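MutT/nudix family protein (Shewanella oneidensis, PDB 3GZ5) probably regulates transcription of NAD metabolism genes in response to ADP-ribose, through a Nudix domain joined to a DNA-binding winged helix domain. Local coordinates at residues 26-31 / 37-42; 110-115 / 154-159; 131-136 / 147-152. One frame throughout, in Å; residues are numbered along the deposited sequence.

Contact 1: residues 26-31 / 37-42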
# COMPACT_ATOMS: atom_id res chain seq x y z
N ASP B 26 -7.24 2.23 12.43
CA ASP B 26 -6.17 2.10 13.44
C ASP B 26 -4.89 2.70 12.90
O ASP B 26 -4.73 2.87 11.71
CB ASP B 26 -5.90 0.63 13.82
CG ASP B 26 -7.00 0.02 14.68
OD1 ASP B 26 -7.33 -1.16 14.51
OD2 ASP B 26 -7.57 0.72 15.53
N ALA B 27 -3.95 2.97 13.79
CA ALA B 27 -2.65 3.53 13.45
C ALA B 27 -1.58 2.91 14.32
O ALA B 27 -1.73 2.84 15.56
CB ALA B 27 -2.66 5.02 13.65
N VAL B 28 -0.53 2.43 13.66
CA VAL B 28 0.76 2.14 14.28
C VAL B 28 1.63 3.41 14.18
O VAL B 28 2.16 3.74 13.11
CB VAL B 28 1.45 0.92 13.65
CG1 VAL B 28 2.64 0.52 14.49
CG2 VAL B 28 0.47 -0.27 13.54
N LEU B 29 1.71 4.14 15.28
CA LEU B 29 2.51 5.34 15.35
C LEU B 29 3.83 4.99 16.03
O LEU B 29 3.84 4.54 17.18
CB LEU B 29 1.76 6.39 16.16
CG LEU B 29 2.48 7.64 16.66
CD1 LEU B 29 2.88 8.57 15.52
CD2 LEU B 29 1.59 8.38 17.68
N PHE B 30 4.93 5.20 15.30
CA PHE B 30 6.29 4.97 15.79
C PHE B 30 6.98 6.28 16.08
O PHE B 30 6.75 7.29 15.42
CB PHE B 30 7.17 4.28 14.75
CG PHE B 30 6.75 2.91 14.39
CD1 PHE B 30 7.15 1.83 15.14
CD2 PHE B 30 5.98 2.69 13.27
CE1 PHE B 30 6.78 0.53 14.79
CE2 PHE B 30 5.59 1.41 12.93
CZ PHE B 30 6.00 0.32 13.70
N THR B 31 7.86 6.23 17.07
CA THR B 31 8.86 7.28 17.24
C THR B 31 10.21 6.61 17.48
O THR B 31 10.34 5.38 17.49
CB THR B 31 8.47 8.24 18.38
OG1 THR B 31 9.33 9.38 18.34
CG2 THR B 31 8.58 7.57 19.76
N LEU B 37 13.20 1.98 18.59
CA LEU B 37 11.85 2.24 18.11
C LEU B 37 10.87 2.07 19.25
O LEU B 37 10.94 1.08 19.97
CB LEU B 37 11.49 1.24 17.03
CG LEU B 37 12.21 1.45 15.72
CD1 LEU B 37 12.19 0.16 14.93
CD2 LEU B 37 11.57 2.62 14.96
N LYS B 38 9.98 3.04 19.42
CA LYS B 38 8.86 2.91 20.33
C LYS B 38 7.53 3.03 19.55
O LYS B 38 7.44 3.77 18.56
CB LYS B 38 8.96 3.96 21.43
CG LYS B 38 10.08 3.67 22.48
CD LYS B 38 10.43 4.94 23.28
CE LYS B 38 11.21 4.64 24.58
NZ LYS B 38 12.37 3.72 24.41
N VAL B 39 6.52 2.27 19.98
CA VAL B 39 5.19 2.26 19.36
C VAL B 39 4.16 2.75 20.39
O VAL B 39 4.22 2.36 21.57
CB VAL B 39 4.87 0.87 18.70
CG1 VAL B 39 5.02 -0.26 19.70
CG2 VAL B 39 3.48 0.82 18.07
N LEU B 40 3.28 3.67 19.97
CA LEU B 40 2.26 4.20 20.86
C LEU B 40 1.11 3.22 21.05
O LEU B 40 0.51 2.77 20.07
CB LEU B 40 1.68 5.53 20.36
CG LEU B 40 0.78 6.21 21.41
CD1 LEU B 40 1.62 6.87 22.51
CD2 LEU B 40 -0.14 7.23 20.79
N LEU B 41 0.82 2.87 22.30
CA LEU B 41 -0.26 1.92 22.62
C LEU B 41 -1.26 2.49 23.61
O LEU B 41 -0.98 3.43 24.35
CB LEU B 41 0.29 0.58 23.09
CG LEU B 41 1.08 -0.28 22.10
CD1 LEU B 41 1.34 -1.63 22.74
CD2 LEU B 41 0.40 -0.48 20.74
N VAL B 42 -2.47 1.92 23.56
CA VAL B 42 -3.63 2.41 24.28
C VAL B 42 -4.24 1.20 24.96
O VAL B 42 -4.40 0.14 24.34
CB VAL B 42 -4.68 3.07 23.32
CG1 VAL B 42 -5.95 3.51 24.07
CG2 VAL B 42 -4.07 4.25 22.59
O HOH W 1 0.42 2.98 17.41
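Leu29, Thr31, Lys38 and Leu40 carry the three backbone hydrogen bonds that join strands 26-31 and 37-42. At one end Thr31 and Lys38 form an antiparallel hydrogen-bonded pair: Thr31 N donates to Lys38 O at 2.9 Å, and Lys38 N returns a bond to Thr31 O at 3.1 Å. The third runs from Leu40 N to Leu29 O at 3.0 Å and is nearly straight, with 168° at the hydrogen. Between them Phe30 and Val39 make the non-hydrogen-bonded pair, their CA atoms 4.6 Å apart, and Phe30 CA approaches Lys38 O in a CA-H...O contact.

Beyond Leu40 the strands diverge, in keeping with the 143° between their directions, and a water bridges the two strands there. It donates to Ala27 O and Leu40 O and accepts from Leu29 N, the last at 2.7 Å, so three backbone groups are satisfied without direct pairing.

Apolar contacts occur on both faces. Leu29 and Leu40 lie side by side, CD2 to CD2 at 3.7 Å; in both, CG stands opposite the backbone N, which sends the two side chains the same way. On the face of Phe30 and Val39, Val28 CG1 touches Val39 CG2 at 3.7 Å, while the Phe30 ring meets Val39 CB obliquely.

This hairpin is part of the mixed Nudix sheet. Strand 104-112 pairs with strand 22-33 and strand 128-132 with strand 36-43; helix 145-162 packs on Val28 and Phe30, whereas Trp130 touches Leu29 and Leu40 on the other face.

Contact 2: residues 110-115 / 154-159; sequences TALMSY and ERLTQK
Thr110 meets two consecutive residues of helix 154-159 through different branches of its side chain. Its OG1 faces Arg155 NH1 at 3.3 Å, a weak hydrogen bond because the angle at the hydrogen is only 128°; the guanidinium has a stronger partner in Glu88, to which NH1 forms a salt bridge, and NH2 bonds Gln89 O. Arg155 reaches this place through a bend at chi3 (59°) in an otherwise extended chain. The other branch, Thr110 CG2, approaches Leu156 CD2 at 4.0 Å.

Ala111 points its methyl away from the helix, as the alternation of a strand requires. Leu112 turns back toward it, and its CD2 lies 4.2 Å from Leu156 CD1, the two leucine side chains running antiparallel and overlapping alongside. Leu156 therefore spans Thr110 and Leu112, one methyl to each. From Met113 onward the chain leaves the helix; Met113 O accepts a hydrogen bond from Thr31 OG1.

The local axes pass 10.4 Å apart at 57°, a spacing that side chains alone bridge. Such a helix laid across one face of the central sheet, with helix 68-80 touching Ala111 and Met113 from the other, is the alpha/beta/alpha sandwich of the Nudix fold.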
# COMPACT_ATOMS: atom_id res chain seq x y z
N THR B 110 0.19 3.66 9.07
CA THR B 110 1.47 3.88 9.75
C THR B 110 1.68 5.36 9.96
O THR B 110 1.38 6.17 9.07
CB THR B 110 2.71 3.36 8.96
OG1 THR B 110 2.52 2.00 8.60
CG2 THR B 110 3.97 3.43 9.87
N ALA B 111 2.19 5.72 11.13
CA ALA B 111 2.56 7.09 11.35
C ALA B 111 3.92 7.24 12.03
O ALA B 111 4.42 6.30 12.68
CB ALA B 111 1.43 7.85 12.15
N LEU B 112 4.50 8.43 11.89
CA LEU B 112 5.76 8.78 12.52
C LEU B 112 5.69 10.17 13.13
O LEU B 112 5.16 11.11 12.52
CB LEU B 112 6.92 8.71 11.51
CG LEU B 112 7.38 7.36 10.89
CD1 LEU B 112 8.56 7.55 9.93
CD2 LEU B 112 7.79 6.40 12.00
N MET B 113 6.22 10.31 14.33
CA MET B 113 6.37 11.62 14.95
C MET B 113 7.56 11.62 15.89
O MET B 113 8.08 10.56 16.22
CB MET B 113 5.11 12.02 15.71
CG MET B 113 4.82 11.27 17.03
SD MET B 113 3.45 12.14 17.88
CE MET B 113 3.01 10.96 19.08
N SER B 114 7.99 12.80 16.33
CA SER B 114 9.06 12.84 17.32
C SER B 114 8.51 12.59 18.73
O SER B 114 7.40 13.00 19.08
CB SER B 114 9.82 14.15 17.27
OG SER B 114 9.21 15.09 18.14
N TYR B 115 9.32 11.92 19.53
CA TYR B 115 8.98 11.57 20.90
C TYR B 115 8.60 12.75 21.82
O TYR B 115 7.60 12.65 22.52
CB TYR B 115 10.13 10.75 21.49
CG TYR B 115 9.97 10.35 22.93
CD1 TYR B 115 9.29 9.19 23.28
CD2 TYR B 115 10.53 11.13 23.96
CE1 TYR B 115 9.16 8.81 24.60
CE2 TYR B 115 10.39 10.75 25.29
CZ TYR B 115 9.71 9.60 25.60
OH TYR B 115 9.60 9.22 26.92
N GLU B 154 7.76 -3.80 9.12
CA GLU B 154 8.30 -4.28 7.87
C GLU B 154 8.22 -3.25 6.73
O GLU B 154 9.13 -3.14 5.89
CB GLU B 154 7.48 -5.47 7.44
CG GLU B 154 7.92 -6.79 7.96
CD GLU B 154 7.38 -7.87 7.05
OE1 GLU B 154 8.20 -8.56 6.41
OE2 GLU B 154 6.13 -7.98 6.94
N ARG B 155 7.11 -2.52 6.65
CA ARG B 155 7.06 -1.43 5.68
C ARG B 155 8.05 -0.32 6.01
O ARG B 155 8.64 0.24 5.13
CB ARG B 155 5.66 -0.86 5.41
CG ARG B 155 5.70 -0.10 4.03
CD ARG B 155 4.42 0.44 3.57
NE ARG B 155 3.89 1.38 4.56
CZ ARG B 155 2.71 2.00 4.44
NH1 ARG B 155 2.30 2.81 5.41
NH2 ARG B 155 1.96 1.78 3.36
N LEU B 156 8.24 -0.03 7.29
CA LEU B 156 9.27 0.91 7.73
C LEU B 156 10.69 0.53 7.27
O LEU B 156 11.48 1.40 6.87
CB LEU B 156 9.27 1.03 9.25
CG LEU B 156 8.27 1.95 9.90
CD1 LEU B 156 8.98 2.52 11.12
CD2 LEU B 156 7.85 3.05 8.97
N THR B 157 10.99 -0.76 7.33
CA THR B 157 12.21 -1.30 6.76
C THR B 157 12.39 -0.95 5.28
O THR B 157 13.46 -0.49 4.91
CB THR B 157 12.31 -2.82 7.04
OG1 THR B 157 12.28 -3.00 8.46
CG2 THR B 157 13.60 -3.39 6.49
N GLN B 158 11.34 -1.12 4.46
CA GLN B 158 11.38 -0.68 3.06
C GLN B 158 11.51 0.84 2.92
O GLN B 158 12.19 1.33 2.02
CB GLN B 158 10.18 -1.17 2.24
CG GLN B 158 9.99 -2.68 2.20
CD GLN B 158 11.19 -3.45 1.63
OE1 GLN B 158 11.92 -4.13 2.38
NE2 GLN B 158 11.40 -3.35 0.31
N LYS B 159 10.85 1.60 3.79
CA LYS B 159 11.04 3.04 3.79
C LYS B 159 12.51 3.43 4.04
O LYS B 159 13.00 4.37 3.44
CB LYS B 159 10.14 3.74 4.82
CG LYS B 159 8.66 3.59 4.56
CD LYS B 159 8.21 4.30 3.32
CE LYS B 159 6.76 4.01 3.14
NZ LYS B 159 6.15 4.87 2.09

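Contact 3: residues 131-136 / 147-152; sequences WPLADV and QLIEQA
Ile149 reaches from helix 147-152 to both Leu133 and Val136 of the short helix 133-136, and all three side chains are buried. Its CB directs the side chain toward that helix and divides it into two branches that find different partners. CG2, the methyl set opposite the backbone N, ends 3.7 Å from Leu133 CD1; Leu133 comes from the opposite direction and passes alongside. CG1 carries the other branch outward to CD1. With chi2 at 163° this branch is extended, and its terminal CD1 comes to 3.8 Å from Val136 CG1, where the isoleucine and valine side chains cross at about a right angle.

The nearest backbones, at Val136 and Ile149, have their CA atoms 8.8 Å apart, a separation spanned by these methyl contacts without any hydrogen bond across the segments. Within the Nudix fold, this joins the turn of helix that follows strand 128-132 to the longer helix 145-162, on the face of the sheet where that helix lies.

Pro132 occupies the N-cap position of the short helix, and the first turn is closed by Val136 N bonding to Pro132 O at 3.0 Å. That turn places Leu133 and Val136, three residues apart, on the side facing Ile149. Val136 also packs on Val39 and Leu41 of strand 36-43, while Ile149 touches Val28 of strand 22-33. Leu141, in the connection between the helices, touches both Val136 and Ile149.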
# COMPACT_ATOMS: atom_id res chain seq x y z
N TRP B 131 5.70 2.38 24.09
CA TRP B 131 6.30 1.10 24.44
C TRP B 131 7.47 0.74 23.53
O TRP B 131 7.35 0.86 22.32
CB TRP B 131 5.27 -0.01 24.35
CG TRP B 131 4.23 0.03 25.41
CD1 TRP B 131 3.01 0.65 25.36
CD2 TRP B 131 4.31 -0.60 26.70
NE1 TRP B 131 2.33 0.46 26.54
CE2 TRP B 131 3.10 -0.31 27.38
CE3 TRP B 131 5.29 -1.38 27.34
CZ2 TRP B 131 2.84 -0.78 28.68
CZ3 TRP B 131 5.03 -1.85 28.62
CH2 TRP B 131 3.82 -1.54 29.28
N PRO B 132 8.60 0.26 24.11
CA PRO B 132 9.67 -0.31 23.28
C PRO B 132 9.14 -1.41 22.38
O PRO B 132 8.42 -2.31 22.83
CB PRO B 132 10.64 -0.88 24.32
CG PRO B 132 10.46 -0.02 25.51
CD PRO B 132 8.96 0.24 25.54
N LEU B 133 9.46 -1.33 21.09
CA LEU B 133 8.96 -2.30 20.14
C LEU B 133 9.25 -3.74 20.60
O LEU B 133 8.37 -4.60 20.52
CB LEU B 133 9.52 -2.05 18.75
CG LEU B 133 9.14 -3.03 17.65
CD1 LEU B 133 7.62 -3.07 17.42
CD2 LEU B 133 9.87 -2.64 16.40
N ALA B 134 10.47 -3.98 21.08
CA ALA B 134 10.88 -5.31 21.54
C ALA B 134 9.95 -5.84 22.61
O ALA B 134 9.53 -7.00 22.55
CB ALA B 134 12.31 -5.28 22.05
N ASP B 135 9.61 -4.99 23.58
CA ASP B 135 8.60 -5.29 24.59
C ASP B 135 7.23 -5.63 24.00
O ASP B 135 6.60 -6.61 24.41
CB ASP B 135 8.43 -4.11 25.55
CG ASP B 135 9.63 -3.91 26.46
OD1 ASP B 135 10.72 -4.45 26.14
OD2 ASP B 135 9.47 -3.19 27.48
N VAL B 136 6.79 -4.81 23.05
CA VAL B 136 5.50 -4.99 22.37
C VAL B 136 5.40 -6.35 21.68
O VAL B 136 4.39 -7.05 21.79
CB VAL B 136 5.24 -3.81 21.38
CG1 VAL B 136 4.19 -4.17 20.34
CG2 VAL B 136 4.85 -2.58 22.14
N GLN B 147 0.06 -8.33 14.72
CA GLN B 147 0.31 -8.63 13.33
C GLN B 147 0.36 -7.36 12.48
O GLN B 147 1.20 -7.24 11.58
CB GLN B 147 -0.79 -9.57 12.83
CG GLN B 147 -0.47 -10.36 11.59
CD GLN B 147 -1.48 -11.47 11.37
OE1 GLN B 147 -2.19 -11.88 12.31
NE2 GLN B 147 -1.56 -11.98 10.14
N LEU B 148 -0.53 -6.41 12.78
CA LEU B 148 -0.52 -5.07 12.17
C LEU B 148 0.79 -4.29 12.47
O LEU B 148 1.34 -3.64 11.59
CB LEU B 148 -1.75 -4.26 12.61
CG LEU B 148 -3.14 -4.69 12.11
CD1 LEU B 148 -4.21 -3.86 12.76
CD2 LEU B 148 -3.29 -4.63 10.56
N ILE B 149 1.27 -4.38 13.71
CA ILE B 149 2.57 -3.80 14.13
C ILE B 149 3.74 -4.39 13.33
O ILE B 149 4.55 -3.64 12.78
CB ILE B 149 2.76 -3.86 15.68
CG1 ILE B 149 1.73 -2.94 16.33
CG2 ILE B 149 4.16 -3.41 16.11
CD1 ILE B 149 1.50 -3.17 17.79
N GLU B 150 3.79 -5.71 13.24
CA GLU B 150 4.79 -6.41 12.42
C GLU B 150 4.78 -5.99 10.93
O GLU B 150 5.84 -5.83 10.31
CB GLU B 150 4.59 -7.93 12.50
CG GLU B 150 4.78 -8.53 13.89
CD GLU B 150 4.55 -10.05 13.93
OE1 GLU B 150 4.02 -10.61 12.93
OE2 GLU B 150 4.90 -10.68 14.97
N GLN B 151 3.59 -5.85 10.36
CA GLN B 151 3.45 -5.35 9.01
C GLN B 151 3.95 -3.89 8.88
O GLN B 151 4.69 -3.55 7.96
CB GLN B 151 2.01 -5.51 8.53
CG GLN B 151 1.87 -5.54 7.02
CD GLN B 151 0.51 -6.02 6.54
OE1 GLN B 151 -0.22 -6.74 7.25
NE2 GLN B 151 0.16 -5.64 5.31
N ALA B 152 3.54 -3.03 9.81
CA ALA B 152 4.00 -1.64 9.83
C ALA B 152 5.53 -1.57 9.94
O ALA B 152 6.16 -0.81 9.22
CB ALA B 152 3.34 -0.87 10.98

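Overall arrangement
All three contacts converge on the sheet of the Nudix domain. Contact 1 closes first along the chain; contact 3 is then nested inside the loop closed by contact 2. Centres of contacts 1 and 2 lie about 9 Å apart, those of 1 and 3 about 8 Å, and those of 2 and 3 about 11 Å. Strand 104-112 joins contact 2 to the hairpin, Ala111 N lying 2.8 Å from Val28 O, and strand 128-132 joins contact 3 on its other side, Val39 N lying 2.9 Å from Trp131 O. Residues 147-152 of contact 3 and then 154-159 of contact 2 follow each other along helix 145-162, so a single helix packs against the sheet in both contacts.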